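Local coordinates for protein N-hydroxyarylamine O-acetyltransferase (Bacillus cereus, PDB 4DMO) that acts as an arylamine N-acetyltransferase with an unusual Cys-His-Glu catalytic triad, and probably also O-acetylates N-hydroxyarylamines, at residues 51-55 with 56-60; 114-118 with 119-123; 228-232 with 233-237; 246-250 with 251-255. All coordinates share one frame; numbering follows the deposited sequence.

Contact 1: 51-55 with 56-60; sequences KEISK and ENLKE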
# COMPACT_ATOMS: atom_id res chain seq x y z
N LYS A 51 12.20 7.16 -8.79
CA LYS A 51 12.06 8.50 -9.35
C LYS A 51 11.22 9.33 -8.41
O LYS A 51 10.68 8.84 -7.41
CB LYS A 51 11.37 8.48 -10.71
CG LYS A 51 12.12 7.79 -11.80
CD LYS A 51 11.36 7.93 -13.11
CE LYS A 51 12.04 7.15 -14.22
NZ LYS A 51 12.16 7.98 -15.44
N GLU A 52 11.13 10.60 -8.77
CA GLU A 52 10.26 11.54 -8.11
C GLU A 52 8.85 10.96 -8.07
O GLU A 52 8.37 10.37 -9.03
CB GLU A 52 10.29 12.87 -8.87
CG GLU A 52 9.78 14.05 -8.09
CD GLU A 52 9.37 15.20 -9.02
OE1 GLU A 52 9.73 15.15 -10.22
OE2 GLU A 52 8.67 16.13 -8.56
N ILE A 53 8.17 11.15 -6.95
CA ILE A 53 6.81 10.69 -6.84
C ILE A 53 5.90 11.69 -7.55
O ILE A 53 5.78 12.84 -7.12
CB ILE A 53 6.38 10.57 -5.36
CG1 ILE A 53 7.29 9.62 -4.63
CG2 ILE A 53 4.93 10.13 -5.25
CD1 ILE A 53 7.50 8.30 -5.34
N SER A 54 5.29 11.25 -8.65
CA SER A 54 4.42 12.09 -9.44
C SER A 54 3.41 11.18 -10.13
O SER A 54 3.58 9.98 -10.17
CB SER A 54 5.21 12.88 -10.49
OG SER A 54 5.70 12.07 -11.55
N LYS A 55 2.35 11.77 -10.63
CA LYS A 55 1.33 11.04 -11.33
C LYS A 55 1.89 10.34 -12.57
O LYS A 55 1.58 9.18 -12.85
CB LYS A 55 0.22 11.99 -11.75
CG LYS A 55 -1.04 11.30 -12.24
CD LYS A 55 -2.19 12.29 -12.47
CE LYS A 55 -3.28 11.61 -13.27
NZ LYS A 55 -4.34 12.54 -13.73
N GLU A 56 2.71 11.07 -13.33
CA GLU A 56 3.30 10.51 -14.56
C GLU A 56 4.30 9.41 -14.27
O GLU A 56 4.21 8.35 -14.87
CB GLU A 56 3.94 11.60 -15.42
CG GLU A 56 2.95 12.35 -16.27
CD GLU A 56 2.64 11.60 -17.56
OE1 GLU A 56 3.40 11.77 -18.54
OE2 GLU A 56 1.64 10.83 -17.61
N ASN A 57 5.25 9.66 -13.38
CA ASN A 57 6.21 8.63 -13.02
C ASN A 57 5.48 7.37 -12.50
O ASN A 57 5.84 6.24 -12.79
CB ASN A 57 7.22 9.17 -12.00
CG ASN A 57 8.19 10.15 -12.63
OD1 ASN A 57 8.30 10.21 -13.84
ND2 ASN A 57 8.95 10.87 -11.81
N LEU A 58 4.41 7.57 -11.74
CA LEU A 58 3.74 6.43 -11.14
C LEU A 58 2.89 5.66 -12.17
O LEU A 58 2.82 4.42 -12.13
CB LEU A 58 2.92 6.89 -9.93
CG LEU A 58 3.74 7.23 -8.68
CD1 LEU A 58 2.81 7.79 -7.61
CD2 LEU A 58 4.48 6.00 -8.12
N LYS A 59 2.22 6.39 -13.06
CA LYS A 59 1.48 5.76 -14.17
C LYS A 59 2.40 4.84 -14.98
O LYS A 59 2.02 3.74 -15.34
CB LYS A 59 0.87 6.82 -15.08
CG LYS A 59 0.15 6.23 -16.30
CD LYS A 59 -0.70 7.29 -17.04
CE LYS A 59 0.17 8.28 -17.79
NZ LYS A 59 -0.64 9.36 -18.46
N GLU A 60 3.62 5.33 -15.24
CA GLU A 60 4.65 4.61 -16.00
C GLU A 60 5.20 3.40 -15.25
O GLU A 60 5.25 2.31 -15.79
CB GLU A 60 5.81 5.57 -16.32
CG GLU A 60 7.08 4.90 -16.87
CD GLU A 60 7.10 4.78 -18.39
OE1 GLU A 60 6.03 5.00 -19.02
OE2 GLU A 60 8.17 4.43 -18.96
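This is a local helix-capping contact: the loop 51-54 leads into helix 55-64, with Ser54 as N-cap. Ser54 OG lies between its own backbone N and carbonyl carbon (chi1 72°) and accepts from Asn57 N at 3.1 Å, a capping bond that satisfies one of the amides of the first helical turn. The next bonds are those of the helix itself, Leu58 N to Ser54 O at 3.0 Å and Lys59 N to Lys55 O at 2.9 Å. Asn57 also grips the loop before the cap. Its ND2 donates to Glu52 O at 2.9 Å, nearly straight (169°) and with the acceptor in the plane of the amide, while the donor stands 24° off the carbonyl plane of Glu52. The aliphatic chain of Lys51 passes the same amide at about a right angle, CB lying 3.6 Å from Asn57 ND2. On the buried flank Ile53 CG2 rests against Leu58 CD1 at 3.9 Å, and both side chains touch Glu73 of helix 71-84; Ile53 also touches helix 195-207. Lys55 runs away from the cap to a salt bridge with Asp84. One turn along the exposed flank, Lys59 bends part-way along its chain and divides its ammonium between Asp5 and Glu56, NZ standing 2.8 Å from Glu56 OE2 in a salt bridge whose hydrogen bond is weak.

Contact 2: 114-118 with 119-123; sequences VLTHH and NELYL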
# COMPACT_ATOMS: atom_id res chain seq x y z
N VAL A 114 -6.86 10.00 2.31
CA VAL A 114 -8.16 10.12 2.96
C VAL A 114 -9.19 10.63 1.94
O VAL A 114 -8.89 11.45 1.06
CB VAL A 114 -8.16 11.02 4.20
CG1 VAL A 114 -7.18 10.48 5.24
CG2 VAL A 114 -7.80 12.42 3.79
N LEU A 115 -10.38 10.06 2.04
CA LEU A 115 -11.47 10.31 1.10
C LEU A 115 -12.71 10.82 1.86
O LEU A 115 -13.08 10.30 2.91
CB LEU A 115 -11.82 9.02 0.35
CG LEU A 115 -13.12 9.15 -0.46
CD1 LEU A 115 -12.97 10.17 -1.56
CD2 LEU A 115 -13.55 7.82 -1.06
N THR A 116 -13.33 11.84 1.29
CA THR A 116 -14.56 12.41 1.80
C THR A 116 -15.73 11.98 0.95
O THR A 116 -15.80 12.29 -0.24
CB THR A 116 -14.48 13.93 1.76
OG1 THR A 116 -13.39 14.36 2.57
CG2 THR A 116 -15.75 14.55 2.26
N HIS A 117 -16.67 11.28 1.58
CA HIS A 117 -17.91 10.92 0.93
C HIS A 117 -19.09 11.25 1.84
O HIS A 117 -19.10 10.87 3.01
CB HIS A 117 -17.91 9.43 0.63
CG HIS A 117 -19.16 8.95 -0.04
ND1 HIS A 117 -19.52 9.35 -1.31
CD2 HIS A 117 -20.12 8.09 0.37
CE1 HIS A 117 -20.66 8.77 -1.64
NE2 HIS A 117 -21.04 8.00 -0.64
N HIS A 118 -20.08 11.96 1.30
CA HIS A 118 -21.28 12.29 2.08
C HIS A 118 -20.88 12.91 3.41
O HIS A 118 -21.38 12.52 4.46
CB HIS A 118 -22.15 11.03 2.34
CG HIS A 118 -22.84 10.49 1.11
ND1 HIS A 118 -23.70 9.40 1.16
CD2 HIS A 118 -22.81 10.89 -0.18
CE1 HIS A 118 -24.15 9.15 -0.05
NE2 HIS A 118 -23.64 10.04 -0.89
N ASN A 119 -19.94 13.86 3.39
CA ASN A 119 -19.57 14.56 4.61
C ASN A 119 -18.82 13.71 5.64
O ASN A 119 -18.58 14.17 6.75
CB ASN A 119 -20.82 15.14 5.29
CG ASN A 119 -20.96 16.64 5.10
OD1 ASN A 119 -19.96 17.38 5.14
ND2 ASN A 119 -22.20 17.11 4.86
N GLU A 120 -18.44 12.48 5.29
CA GLU A 120 -17.73 11.63 6.24
C GLU A 120 -16.40 11.15 5.70
O GLU A 120 -16.24 10.90 4.50
CB GLU A 120 -18.60 10.45 6.67
CG GLU A 120 -19.55 10.78 7.84
CD GLU A 120 -20.59 9.70 8.05
OE1 GLU A 120 -20.57 8.70 7.29
OE2 GLU A 120 -21.42 9.85 8.98
N LEU A 121 -15.46 10.98 6.63
CA LEU A 121 -14.08 10.73 6.26
C LEU A 121 -13.81 9.25 6.26
O LEU A 121 -14.31 8.53 7.13
CB LEU A 121 -13.13 11.43 7.23
CG LEU A 121 -12.59 12.81 6.85
CD1 LEU A 121 -11.23 13.04 7.54
CD2 LEU A 121 -12.43 13.01 5.35
N TYR A 122 -13.05 8.81 5.24
CA TYR A 122 -12.57 7.44 5.14
C TYR A 122 -11.10 7.44 4.83
O TYR A 122 -10.63 8.24 4.02
CB TYR A 122 -13.32 6.67 4.04
CG TYR A 122 -14.82 6.59 4.28
CD1 TYR A 122 -15.63 7.66 4.00
CD2 TYR A 122 -15.39 5.44 4.81
CE1 TYR A 122 -16.97 7.61 4.24
CE2 TYR A 122 -16.75 5.38 5.06
CZ TYR A 122 -17.53 6.47 4.76
OH TYR A 122 -18.89 6.43 4.99
N LEU A 123 -10.37 6.55 5.48
CA LEU A 123 -8.98 6.28 5.16
C LEU A 123 -8.94 5.25 4.03
O LEU A 123 -9.50 4.16 4.15
CB LEU A 123 -8.28 5.70 6.37
CG LEU A 123 -6.82 5.28 6.30
CD1 LEU A 123 -5.89 6.49 6.24
CD2 LEU A 123 -6.53 4.44 7.52
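Tyr122 O takes the shortest polar bond, from Leu115 N at 2.7 Å and almost straight (172°), and the CA-H of Val114 approaches it, with CA 3.3 Å away. The return bond runs from Tyr122 N to Leu115 O at 2.8 Å. Nearer the bend, His117 N gives to Glu120 O within the carbonyl plane, whereas Glu120 N, 2.9 Å from His117 O, meets that oxygen from above its carbonyl plane. These two pairs close a beta hairpin between strands 103-117 and 120-124, turned by a type I' beta turn from His117 to Glu120, with His118 and Asn119 at its corners. Leu115, His117, Glu120 and Tyr122 point to one face. With CG beside the backbone N (chi1 -60°), the Tyr122 ring brings its edge to Leu115 O and sets CE1 4.2 Å from His117 CB; Phe24 stacks on the His117 ring and meets that of Tyr122. On the other face Thr116 OG1 and Leu121 CD2 come tightly together at 3.2 Å, the leucine holding an unusual chi1 of -95°. Thr116 bonds through its backbone to Asp88, and Leu121 to Phe139. At the turn, His117 NE2 sits 3.2 Å above the plane of the His118 ring, over its centre.

Contact 3: 228-232 with 233-237; sequences ASLTK and DSLTV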
# COMPACT_ATOMS: atom_id res chain seq x y z
N ALA A 228 1.49 -14.15 -0.84
CA ALA A 228 2.78 -14.67 -1.23
C ALA A 228 3.83 -13.59 -0.93
O ALA A 228 3.56 -12.41 -1.14
CB ALA A 228 2.78 -15.02 -2.68
N SER A 229 4.97 -14.01 -0.39
CA SER A 229 6.06 -13.11 0.02
C SER A 229 7.39 -13.63 -0.47
O SER A 229 7.66 -14.83 -0.41
CB SER A 229 6.12 -12.99 1.54
OG SER A 229 4.87 -12.62 2.06
N LEU A 230 8.21 -12.74 -0.99
CA LEU A 230 9.51 -13.12 -1.54
C LEU A 230 10.61 -12.22 -0.99
O LEU A 230 10.42 -11.01 -0.81
CB LEU A 230 9.49 -13.07 -3.07
CG LEU A 230 10.79 -13.41 -3.82
CD1 LEU A 230 11.19 -14.85 -3.58
CD2 LEU A 230 10.66 -13.14 -5.31
N THR A 231 11.73 -12.85 -0.64
CA THR A 231 12.94 -12.14 -0.26
C THR A 231 14.16 -12.78 -0.95
O THR A 231 14.04 -13.77 -1.69
CB THR A 231 13.18 -12.13 1.26
OG1 THR A 231 13.70 -13.41 1.65
CG2 THR A 231 11.92 -11.79 2.02
N LYS A 232 15.33 -12.22 -0.67
CA LYS A 232 16.55 -12.62 -1.34
C LYS A 232 16.69 -14.11 -1.15
O LYS A 232 17.30 -14.80 -1.97
CB LYS A 232 17.76 -11.89 -0.72
CG LYS A 232 18.90 -11.52 -1.67
CD LYS A 232 19.73 -10.32 -1.11
CE LYS A 232 20.18 -9.33 -2.22
NZ LYS A 232 20.66 -8.02 -1.67
N ASP A 233 16.14 -14.61 -0.05
CA ASP A 233 16.42 -15.99 0.29
C ASP A 233 15.23 -16.95 0.26
O ASP A 233 15.44 -18.13 0.04
CB ASP A 233 17.10 -16.04 1.66
CG ASP A 233 18.61 -15.87 1.58
OD1 ASP A 233 19.20 -16.26 0.55
OD2 ASP A 233 19.20 -15.31 2.53
N SER A 234 14.01 -16.46 0.47
CA SER A 234 12.91 -17.41 0.61
C SER A 234 11.56 -16.93 0.14
O SER A 234 11.20 -15.75 0.26
CB SER A 234 12.77 -17.85 2.05
OG SER A 234 12.43 -16.76 2.87
N LEU A 235 10.80 -17.88 -0.37
CA LEU A 235 9.43 -17.64 -0.79
C LEU A 235 8.47 -18.27 0.21
O LEU A 235 8.55 -19.46 0.53
CB LEU A 235 9.20 -18.25 -2.15
CG LEU A 235 7.79 -18.26 -2.70
CD1 LEU A 235 7.32 -16.86 -3.08
CD2 LEU A 235 7.79 -19.18 -3.91
N THR A 236 7.56 -17.44 0.69
CA THR A 236 6.52 -17.87 1.57
C THR A 236 5.18 -17.73 0.88
O THR A 236 4.80 -16.64 0.46
CB THR A 236 6.56 -17.06 2.86
OG1 THR A 236 7.77 -17.35 3.56
CG2 THR A 236 5.39 -17.41 3.75
N VAL A 237 4.46 -18.84 0.76
CA VAL A 237 3.11 -18.83 0.24
C VAL A 237 2.12 -19.29 1.31
O VAL A 237 2.19 -20.43 1.77
CB VAL A 237 2.96 -19.77 -0.96
CG1 VAL A 237 1.54 -19.76 -1.42
CG2 VAL A 237 3.87 -19.35 -2.09
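Ala228 faces Val237 in a non-hydrogen-bonded pair of an antiparallel beta hairpin; its CA-H approaches Thr236 O (CA to O 3.3 Å), and the two side chains touch only loosely. Ser229 follows in a hydrogen-bonded pair with Thr236. Its N gives to Thr236 O and its O receives Thr236 N, each at 2.8 Å and each donor in the carbonyl plane of its acceptor. Ser229 O also has the methyl CD1 of Leu235 at 3.4 Å, so that this leucine reaches back across the strand pair. Leu230 lies on the face shared by Ala228, Leu235 and Val237, where its CD1 meets Leu235 CB at 4.2 Å. Thr231 carries the polar contacts of the bend. Its N donates to Ser234 O at 3.1 Å, and its OG1, placed between backbone N and carbonyl carbon (chi1 77°), turns inward to accept from Ser234 N at 3.3 Å. A further bond from Asp233 N to the same oxygen would make an ST turn, but it is doubtful because that nitrogen is crowded in the model. Lys232 and Asp233 form the exposed tip, the lysine chain leading away. The face of Leu230 and Leu235 is covered by helix 250-261, through Tyr253, Leu256, Leu257 and Phe261. In the five-stranded antiparallel sheet, backbone bonds to Ile219 and Lys221 join strand 226-231 to strand 218-223, while others join strand 234-239 to strand 242-247.

Contact 4: 246-250 with 251-255; sequences ETVTD and MQYTN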
# COMPACT_ATOMS: atom_id res chain seq x y z
N GLU A 246 10.01 -21.78 1.41
CA GLU A 246 11.06 -22.45 0.67
C GLU A 246 12.17 -21.50 0.24
O GLU A 246 11.97 -20.29 0.10
CB GLU A 246 10.49 -23.20 -0.53
CG GLU A 246 9.98 -22.37 -1.68
CD GLU A 246 9.28 -23.25 -2.74
OE1 GLU A 246 9.98 -23.89 -3.57
OE2 GLU A 246 8.03 -23.29 -2.73
N THR A 247 13.35 -22.08 0.11
CA THR A 247 14.54 -21.35 -0.25
C THR A 247 14.52 -21.02 -1.73
O THR A 247 14.04 -21.79 -2.56
CB THR A 247 15.77 -22.17 0.10
OG1 THR A 247 15.91 -22.16 1.53
CG2 THR A 247 17.01 -21.56 -0.53
N VAL A 248 15.03 -19.85 -2.04
CA VAL A 248 15.02 -19.32 -3.39
C VAL A 248 16.47 -18.97 -3.70
O VAL A 248 17.16 -18.38 -2.85
CB VAL A 248 14.08 -18.07 -3.50
CG1 VAL A 248 14.28 -17.32 -4.79
CG2 VAL A 248 12.64 -18.50 -3.41
N THR A 249 16.96 -19.38 -4.87
CA THR A 249 18.32 -19.02 -5.29
C THR A 249 18.24 -17.90 -6.32
O THR A 249 17.16 -17.58 -6.80
CB THR A 249 19.08 -20.21 -5.87
OG1 THR A 249 18.43 -20.70 -7.06
CG2 THR A 249 19.17 -21.30 -4.81
N ASP A 250 19.38 -17.29 -6.62
CA ASP A 250 19.40 -16.21 -7.60
C ASP A 250 18.80 -16.65 -8.91
O ASP A 250 18.16 -15.87 -9.60
CB ASP A 250 20.83 -15.71 -7.81
CG ASP A 250 21.40 -15.02 -6.57
OD1 ASP A 250 22.52 -14.46 -6.66
OD2 ASP A 250 20.75 -15.05 -5.50
N MET A 251 19.00 -17.92 -9.25
CA MET A 251 18.54 -18.45 -10.53
C MET A 251 17.03 -18.52 -10.60
O MET A 251 16.45 -18.50 -11.69
CB MET A 251 19.10 -19.86 -10.76
CG MET A 251 20.59 -19.99 -10.49
SD MET A 251 21.18 -21.70 -10.53
CE MET A 251 22.95 -21.43 -10.79
N GLN A 252 16.38 -18.68 -9.46
CA GLN A 252 14.92 -18.84 -9.47
C GLN A 252 14.20 -17.51 -9.23
O GLN A 252 12.96 -17.45 -9.23
CB GLN A 252 14.49 -19.77 -8.35
CG GLN A 252 15.04 -21.15 -8.42
CD GLN A 252 14.85 -21.89 -7.13
OE1 GLN A 252 15.67 -21.81 -6.23
NE2 GLN A 252 13.76 -22.64 -7.04
N TYR A 253 14.97 -16.46 -8.99
CA TYR A 253 14.43 -15.24 -8.42
C TYR A 253 13.72 -14.39 -9.47
O TYR A 253 12.72 -13.73 -9.18
CB TYR A 253 15.56 -14.50 -7.76
CG TYR A 253 15.19 -13.17 -7.24
CD1 TYR A 253 15.48 -12.04 -7.97
CD2 TYR A 253 14.58 -13.02 -6.01
CE1 TYR A 253 15.17 -10.81 -7.51
CE2 TYR A 253 14.27 -11.79 -5.54
CZ TYR A 253 14.56 -10.69 -6.31
OH TYR A 253 14.28 -9.43 -5.90
N THR A 254 14.20 -14.44 -10.71
CA THR A 254 13.59 -13.68 -11.81
C THR A 254 12.29 -14.28 -12.26
O THR A 254 11.30 -13.58 -12.49
CB THR A 254 14.51 -13.61 -13.04
OG1 THR A 254 15.57 -12.69 -12.80
CG2 THR A 254 13.72 -13.17 -14.30
N ASN A 255 12.30 -15.60 -12.40
CA ASN A 255 11.09 -16.32 -12.73
C ASN A 255 10.00 -16.08 -11.69
O ASN A 255 8.87 -15.76 -12.04
CB ASN A 255 11.39 -17.81 -12.89
CG ASN A 255 12.22 -18.10 -14.12
OD1 ASN A 255 12.13 -17.40 -15.12
ND2 ASN A 255 13.07 -19.11 -14.03
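The ring of Tyr253 has Val248 CG1 at its edge, near its plane, and the amide of Gln252 turns its oxygen back on Thr249. The valine methyl lies 4.3 Å from Tyr253 CB, an apolar touch at the root of the side chain; with CG anti to the backbone N (chi1 175°), the tyrosine carries its ring onward, away from 246-250. Gln252 OE1 is gripped twice by one residue. Thr249 OG1 donates to it at 3.1 Å in the carbonyl plane, on a lone pair, while Thr249 N donates at the same 3.1 Å from a different direction, 36° out of that plane. Two bonds from separate directions hold the oxygen and so probably limit the amide's rotation, and the threonine's hydroxyl is put in place by its first torsion (chi1 63°), which holds OG1 between backbone N and carbonyl carbon. The glutamine chain, extended beyond CG, crosses the threonine obliquely, CG lying 3.7 Å from Thr249 OG1. The backbone answers in the other direction: Gln252 N gives to Thr249 O at 3.0 Å, a bond from i+3 back to i, and Tyr253 N makes a weak bond to Asp250 O at 3.3 Å. This is the strand-to-helix junction at which strand 242-247 hands the chain to helix 250-261. Most of it is at the surface, but Val248 is buried. Val248 rests on Leu230 of strand 226-231, and the first turn of the helix lies against the same sheet, which the chain has just left, while the backbone of 246-250 is hydrogen-bonded to that of 233-237.

How the contacts relate
Contacts 3 and 4 are neighbours, their centres 9 Å apart: strands 234-239 and 242-247 pair in one sheet through probable bonds Leu235 N to Glu246 O and Asp233 O to Val248 N, each 2.7 Å. Contact 2 lies in the other, eight-stranded sheet across the chain's centre, about 36 Å from contact 3 and 43 Å from contact 4, centre to centre. Contact 1, in the helical part, stands 25 to 29 Å from the other three centres and touches none of them. No contact includes a residue of the bound sulfonate's pocket (Tyr97, Trp104, Trp182, Thr183, Leu184), although Trp104 lies on strand 103-117, which contact 2 ends.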